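Local coordinates for protein rhodopsin (PDB 2Z73) that senses light through bound 11-cis retinal and passes the signal to G proteins that activate phospholipase C in the squid eye, at residues M121-M126 / L207-P212; N70-N75 / A127-D132. All blocks are in the same frame, centred on the assembly; numbering follows the deposited sequence.

Contact 1 (M121-M126 / L207-P212); sequences MSIMTM and LGFFGP. With RET (retinal), chain D.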
loop_
_atom_site.group_PDB
_atom_site.type_symbol
_atom_site.label_atom_id
_atom_site.label_comp_id
_atom_site.label_asym_id
_atom_site.label_seq_id
_atom_site.Cartn_x
_atom_site.Cartn_y
_atom_site.Cartn_z
ATOM N N MET A 121 -0.690 6.791 3.027
ATOM C CA MET A 121 -0.926 5.938 4.187
ATOM C C MET A 121 -0.459 4.510 3.982
ATOM O O MET A 121 0.066 3.898 4.907
ATOM C CB MET A 121 -2.401 5.938 4.569
ATOM C CG MET A 121 -2.655 5.423 5.978
ATOM S SD MET A 121 -4.288 5.890 6.644
ATOM C CE MET A 121 -5.150 4.366 6.520
ATOM N N SER A 122 -0.633 3.970 2.784
ATOM C CA SER A 122 -0.193 2.609 2.560
ATOM C C SER A 122 1.323 2.410 2.711
ATOM O O SER A 122 1.760 1.407 3.280
ATOM C CB SER A 122 -0.689 2.111 1.204
ATOM O OG SER A 122 -2.073 1.824 1.281
ATOM N N ILE A 123 2.129 3.354 2.228
ATOM C CA ILE A 123 3.583 3.231 2.370
ATOM C C ILE A 123 4.032 3.536 3.790
ATOM O O ILE A 123 4.912 2.861 4.324
ATOM C CB ILE A 123 4.362 4.183 1.449
ATOM C CG1 ILE A 123 3.406 5.183 0.802
ATOM C CG2 ILE A 123 5.168 3.381 0.440
ATOM C CD1 ILE A 123 4.098 6.309 0.082
ATOM N N MET A 124 3.443 4.553 4.407
ATOM C CA MET A 124 3.838 4.893 5.770
ATOM C C MET A 124 3.448 3.760 6.723
ATOM O O MET A 124 4.143 3.499 7.715
ATOM C CB MET A 124 3.195 6.205 6.217
ATOM C CG MET A 124 3.799 6.753 7.489
ATOM S SD MET A 124 5.613 6.754 7.453
ATOM C CE MET A 124 5.960 8.282 6.632
ATOM N N THR A 125 2.340 3.084 6.423
ATOM C CA THR A 125 1.920 1.976 7.260
ATOM C C THR A 125 2.977 0.909 7.059
ATOM O O THR A 125 3.430 0.291 8.018
ATOM C CB THR A 125 0.546 1.399 6.849
ATOM O OG1 THR A 125 -0.462 2.393 7.018
ATOM C CG2 THR A 125 0.195 0.198 7.712
ATOM N N MET A 126 3.369 0.696 5.805
ATOM C CA MET A 126 4.396 -0.294 5.513
ATOM C C MET A 126 5.663 0.096 6.277
ATOM O O MET A 126 6.371 -0.764 6.799
ATOM C CB MET A 126 4.664 -0.380 4.006
ATOM C CG MET A 126 3.603 -1.169 3.246
ATOM S SD MET A 126 3.905 -1.315 1.461
ATOM C CE MET A 126 2.273 -0.981 0.780
ATOM N N LEU A 207 8.247 14.411 1.370
ATOM C CA LEU A 207 7.664 14.032 2.656
ATOM C C LEU A 207 6.734 12.824 2.570
ATOM O O LEU A 207 6.816 11.904 3.378
ATOM C CB LEU A 207 6.909 15.208 3.275
ATOM C CG LEU A 207 7.744 16.381 3.799
ATOM C CD1 LEU A 207 8.848 15.854 4.711
ATOM C CD2 LEU A 207 8.335 17.156 2.635
ATOM N N GLY A 208 5.848 12.827 1.587
ATOM C CA GLY A 208 4.918 11.728 1.446
ATOM C C GLY A 208 5.501 10.442 0.899
ATOM O O GLY A 208 5.171 9.359 1.379
ATOM N N PHE A 209 6.374 10.549 -0.095
ATOM C CA PHE A 209 6.963 9.374 -0.724
ATOM C C PHE A 209 8.366 8.996 -0.233
ATOM O O PHE A 209 8.531 7.987 0.459
ATOM C CB PHE A 209 6.957 9.582 -2.239
ATOM C CG PHE A 209 7.272 8.344 -3.033
ATOM C CD1 PHE A 209 6.883 7.086 -2.580
ATOM C CD2 PHE A 209 7.910 8.443 -4.266
ATOM C CE1 PHE A 209 7.127 5.947 -3.349
ATOM C CE2 PHE A 209 8.156 7.310 -5.038
ATOM C CZ PHE A 209 7.763 6.062 -4.578
ATOM N N PHE A 210 9.375 9.792 -0.581
ATOM C CA PHE A 210 10.746 9.493 -0.167
ATOM C C PHE A 210 10.878 9.246 1.331
ATOM O O PHE A 210 11.651 8.396 1.765
ATOM C CB PHE A 210 11.690 10.631 -0.572
ATOM C CG PHE A 210 11.697 10.919 -2.048
ATOM C CD1 PHE A 210 11.690 9.876 -2.972
ATOM C CD2 PHE A 210 11.739 12.228 -2.518
ATOM C CE1 PHE A 210 11.724 10.133 -4.339
ATOM C CE2 PHE A 210 11.777 12.494 -3.884
ATOM C CZ PHE A 210 11.769 11.442 -4.795
ATOM N N GLY A 211 10.118 9.993 2.119
ATOM C CA GLY A 211 10.178 9.841 3.558
ATOM C C GLY A 211 10.102 8.405 4.029
ATOM O O GLY A 211 11.119 7.836 4.427
ATOM N N PRO A 212 8.909 7.789 3.998
ATOM C CA PRO A 212 8.707 6.402 4.428
ATOM C C PRO A 212 9.649 5.430 3.728
ATOM O O PRO A 212 9.975 4.367 4.253
ATOM C CB PRO A 212 7.236 6.147 4.098
ATOM C CG PRO A 212 6.972 7.092 2.948
ATOM C CD PRO A 212 7.677 8.337 3.407
HETATM C C1 RET D . 3.478 10.529 -5.558
HETATM C C2 RET D . 4.665 9.530 -5.671
HETATM C C3 RET D . 4.307 8.062 -5.506
HETATM C C4 RET D . 3.481 7.791 -4.237
HETATM C C5 RET D . 2.312 8.764 -4.069
HETATM C C6 RET D . 2.286 10.003 -4.658
HETATM C C7 RET D . 1.111 10.957 -4.497
HETATM C C8 RET D . -0.150 10.778 -5.086
HETATM C C9 RET D . -1.402 11.541 -4.985
HETATM C C10 RET D . -2.399 11.008 -5.703
HETATM C C11 RET D . -3.789 11.388 -5.837
HETATM C C12 RET D . -4.755 10.789 -6.597
HETATM C C13 RET D . -4.769 9.676 -7.625
HETATM C C14 RET D . -5.956 9.246 -8.150
HETATM C C15 RET D . -6.053 8.188 -9.162
HETATM C C16 RET D . 3.999 11.865 -5.029
HETATM C C17 RET D . 3.023 10.805 -7.028
HETATM C C18 RET D . 1.253 8.146 -3.194
HETATM C C19 RET D . -1.491 12.771 -4.104
HETATM C C20 RET D . -3.400 9.085 -8.030
#

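Contact 2 (N70-N75 / A127-D132); sequences NMFIIN and AMISID. With BOG (octyl beta-D-glucopyranoside), chain C.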
loop_
_atom_site.group_PDB
_atom_site.type_symbol
_atom_site.label_atom_id
_atom_site.label_comp_id
_atom_site.label_asym_id
_atom_site.label_seq_id
_atom_site.Cartn_x
_atom_site.Cartn_y
_atom_site.Cartn_z
ATOM N N ASN A 70 -0.085 -6.762 13.735
ATOM C CA ASN A 70 -1.114 -7.050 12.740
ATOM C C ASN A 70 -2.087 -5.897 12.569
ATOM O O ASN A 70 -2.830 -5.844 11.591
ATOM C CB ASN A 70 -1.870 -8.316 13.125
ATOM C CG ASN A 70 -1.139 -9.562 12.725
ATOM O OD1 ASN A 70 -1.519 -10.662 13.107
ATOM N ND2 ASN A 70 -0.090 -9.402 11.936
ATOM N N MET A 71 -2.093 -4.987 13.537
ATOM C CA MET A 71 -2.949 -3.815 13.461
ATOM C C MET A 71 -2.512 -3.035 12.213
ATOM O O MET A 71 -3.349 -2.512 11.472
ATOM C CB MET A 71 -2.788 -2.955 14.722
ATOM C CG MET A 71 -3.483 -3.519 15.969
ATOM S SD MET A 71 -3.092 -2.631 17.519
ATOM C CE MET A 71 -3.629 -0.929 17.052
ATOM N N PHE A 72 -1.196 -2.981 11.981
ATOM C CA PHE A 72 -0.653 -2.285 10.820
ATOM C C PHE A 72 -1.260 -2.897 9.565
ATOM O O PHE A 72 -1.658 -2.178 8.653
ATOM C CB PHE A 72 0.874 -2.407 10.737
ATOM C CG PHE A 72 1.614 -1.794 11.898
ATOM C CD1 PHE A 72 1.216 -0.581 12.444
ATOM C CD2 PHE A 72 2.723 -2.436 12.445
ATOM C CE1 PHE A 72 1.912 -0.018 13.524
ATOM C CE2 PHE A 72 3.420 -1.884 13.519
ATOM C CZ PHE A 72 3.015 -0.677 14.059
ATOM N N ILE A 73 -1.319 -4.228 9.524
ATOM C CA ILE A 73 -1.885 -4.938 8.378
ATOM C C ILE A 73 -3.335 -4.513 8.163
ATOM O O ILE A 73 -3.770 -4.272 7.036
ATOM C CB ILE A 73 -1.849 -6.481 8.574
ATOM C CG1 ILE A 73 -0.439 -7.016 8.313
ATOM C CG2 ILE A 73 -2.828 -7.163 7.620
ATOM C CD1 ILE A 73 -0.301 -8.524 8.528
ATOM N N ILE A 74 -4.076 -4.420 9.258
ATOM C CA ILE A 74 -5.462 -4.020 9.176
ATOM C C ILE A 74 -5.537 -2.592 8.655
ATOM O O ILE A 74 -6.292 -2.295 7.727
ATOM C CB ILE A 74 -6.155 -4.154 10.563
ATOM C CG1 ILE A 74 -6.297 -5.644 10.912
ATOM C CG2 ILE A 74 -7.536 -3.492 10.550
ATOM C CD1 ILE A 74 -6.761 -5.922 12.318
ATOM N N ASN A 75 -4.736 -1.713 9.249
ATOM C CA ASN A 75 -4.706 -0.312 8.850
ATOM C C ASN A 75 -4.422 -0.194 7.349
ATOM O O ASN A 75 -5.037 0.623 6.653
ATOM C CB ASN A 75 -3.641 0.447 9.651
ATOM C CG ASN A 75 -3.620 1.927 9.323
ATOM O OD1 ASN A 75 -4.555 2.660 9.649
ATOM N ND2 ASN A 75 -2.560 2.373 8.667
ATOM N N ALA A 127 5.927 1.398 6.369
ATOM C CA ALA A 127 7.096 1.869 7.099
ATOM C C ALA A 127 7.009 1.365 8.547
ATOM O O ALA A 127 7.973 0.802 9.072
ATOM C CB ALA A 127 7.156 3.391 7.071
ATOM N N MET A 128 5.856 1.566 9.188
ATOM C CA MET A 128 5.660 1.115 10.561
ATOM C C MET A 128 5.844 -0.396 10.642
ATOM O O MET A 128 6.291 -0.932 11.665
ATOM C CB MET A 128 4.255 1.455 11.057
ATOM C CG MET A 128 3.926 2.924 11.051
ATOM S SD MET A 128 5.204 3.880 11.874
ATOM C CE MET A 128 5.428 5.182 10.679
ATOM N N ILE A 129 5.486 -1.090 9.566
ATOM C CA ILE A 129 5.623 -2.530 9.547
ATOM C C ILE A 129 7.090 -2.895 9.414
ATOM O O ILE A 129 7.548 -3.878 9.999
ATOM C CB ILE A 129 4.854 -3.164 8.381
ATOM C CG1 ILE A 129 3.357 -2.893 8.535
ATOM C CG2 ILE A 129 5.117 -4.672 8.351
ATOM C CD1 ILE A 129 2.510 -3.400 7.370
ATOM N N SER A 130 7.827 -2.097 8.649
ATOM C CA SER A 130 9.248 -2.343 8.442
ATOM C C SER A 130 10.006 -2.107 9.744
ATOM O O SER A 130 11.074 -2.683 9.967
ATOM C CB SER A 130 9.800 -1.417 7.358
ATOM O OG SER A 130 9.840 -0.077 7.815
ATOM N N ILE A 131 9.446 -1.257 10.600
ATOM C CA ILE A 131 10.064 -0.949 11.878
ATOM C C ILE A 131 9.883 -2.119 12.830
ATOM O O ILE A 131 10.811 -2.517 13.542
ATOM C CB ILE A 131 9.443 0.303 12.490
ATOM C CG1 ILE A 131 9.729 1.504 11.587
ATOM C CG2 ILE A 131 9.988 0.531 13.871
ATOM C CD1 ILE A 131 9.152 2.800 12.094
ATOM N N ASP A 132 8.673 -2.669 12.844
ATOM C CA ASP A 132 8.377 -3.813 13.697
ATOM C C ASP A 132 9.306 -4.944 13.292
ATOM O O ASP A 132 9.869 -5.623 14.143
ATOM C CB ASP A 132 6.922 -4.239 13.529
ATOM C CG ASP A 132 6.638 -5.579 14.153
ATOM O OD1 ASP A 132 6.467 -6.557 13.408
ATOM O OD2 ASP A 132 6.592 -5.649 15.391
HETATM C C1 BOG C . 3.652 -12.535 14.884
HETATM O O1 BOG C . 4.230 -11.677 13.997
HETATM C C2 BOG C . 3.933 -13.857 14.218
HETATM O O2 BOG C . 3.322 -13.978 12.877
HETATM C C3 BOG C . 3.334 -14.784 15.176
HETATM O O3 BOG C . 3.602 -16.004 14.584
HETATM C C4 BOG C . 4.010 -14.607 16.597
HETATM O O4 BOG C . 3.448 -15.490 17.516
HETATM C C5 BOG C . 3.718 -13.296 17.195
HETATM O O5 BOG C . 4.297 -12.409 16.245
HETATM C C6 BOG C . 4.406 -13.108 18.613
HETATM O O6 BOG C . 4.044 -11.734 19.171
HETATM C "C1'" BOG C . 3.279 -10.650 13.996
HETATM C "C2'" BOG C . 4.021 -9.591 13.349
HETATM C "C3'" BOG C . 3.133 -9.250 12.203
HETATM C "C4'" BOG C . 4.098 -8.969 11.198
HETATM C "C5'" BOG C . 3.315 -8.290 10.136
HETATM C "C6'" BOG C . 4.073 -8.633 8.974
HETATM C "C7'" BOG C . 3.257 -8.023 7.909
HETATM C "C8'" BOG C . 3.583 -8.856 6.796
#

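Contact 1 (M121-M126 / L207-P212)
The apolar contacts of I123 and M124 with F209 and P212 hold this interface together, and no hydrogen bond crosses it. I123 works through its terminal methyl: CD1 rests on the carbonyl oxygen of G208, 3.5 Å from G208 O, and also touches P212 CG. The carbonyl it touches is the one a regular helix would bond to the N of residue 212, but proline has no N-H to give, so the helix kinks there. On the next residue, bends at both chi2 and chi3 carry the M124 chain across the proline ring, with CE 3.6 Å from P212 CB. The two helix segments run nearly parallel, at 22° and 9.2 Å between axes.

Ring contacts belong to F209. Its CB points away from helix 104-138, yet with CG anti to the backbone N (chi1 -168°) the ring end comes back within reach of I123 while its face takes the retinal ring. Retinal C3 sits 3.7 Å above the F209 ring plane, over its centre. I123 CD1 meets the same ring at its edge, 3.9 Å from F209 CD1. Were this residue an alanine, the retinal ring would probably lose its flat cover and a gap would open beside the I123 methyl.

The polar side chains bond away from helix 195-224. T125 OG1 donates to M121 O at 2.6 Å from above the carbonyl plane, and T125 N reaches that oxygen from the opposite face. S122 turns instead to D80 and S79 on helix 70-87.

I123 also touches F270 of helix 246-286. A proline, an isoleucine and a phenylalanine gathered from transmembrane helices 5, 3 and 6 correspond to the P-I-F motif of class A receptors, here close to the retinal pocket.

Contact 2 (N70-N75 / A127-D132)
F72 reaches across from helix 70-87 and lays its ring on M128. With CG anti to its own carbonyl carbon (chi1 -62°), the ring takes M128 CB over one face, a CH-pi contact 3.8 Å from the centroid and 16° off the normal, displaced toward the rim. The rest of M128 bends away toward F158 and V159 of helix 149-167. F72 CE2 comes within 3.5 Å of M128 O, and D132 CB stands at the ring edge, near its plane. Closer to the backbone, F72 CB packs at 3.4 Å on I129 CG1 as the two side chains slide past each other in opposite directions.

I73 meets segment 127-132 less directly, its backbone N lying 4.5 Å from I129 CD1. Its CD1 is 3.6 Å from C7' of the octyl glucoside tail, and I129 CG2 meets the same C7' at 3.9 Å, so the detergent chain bridges the two isoleucines.

The segments run antiparallel, their axes 9.5 Å apart. This is the cytoplasmic end of the helix 2-helix 3 packing in a rhodopsin-like receptor, where D132 opens the DRY motif.

In the fold
Both contacts draw on helix 104-138, transmembrane helix 3, at the centre of the seven-helix bundle: contact 1 uses residues 121-126 and contact 2 the turns that follow directly, 127-132. Their centres are about 12 Å apart. One side of the helix meets helix 195-224, the other helix 70-87, and along the chain the segments alternate, in the order 70-75, 121-126, 127-132, 207-212. The contacts touch one another as well, where N75 ND2 makes a weak hydrogen bond to T125 OG1. Helix 3 thus runs from the retinal side of the bundle toward the cytoplasmic end, consistent with the part it plays in class A receptors, linking the ligand pocket with the cytoplasmic surface.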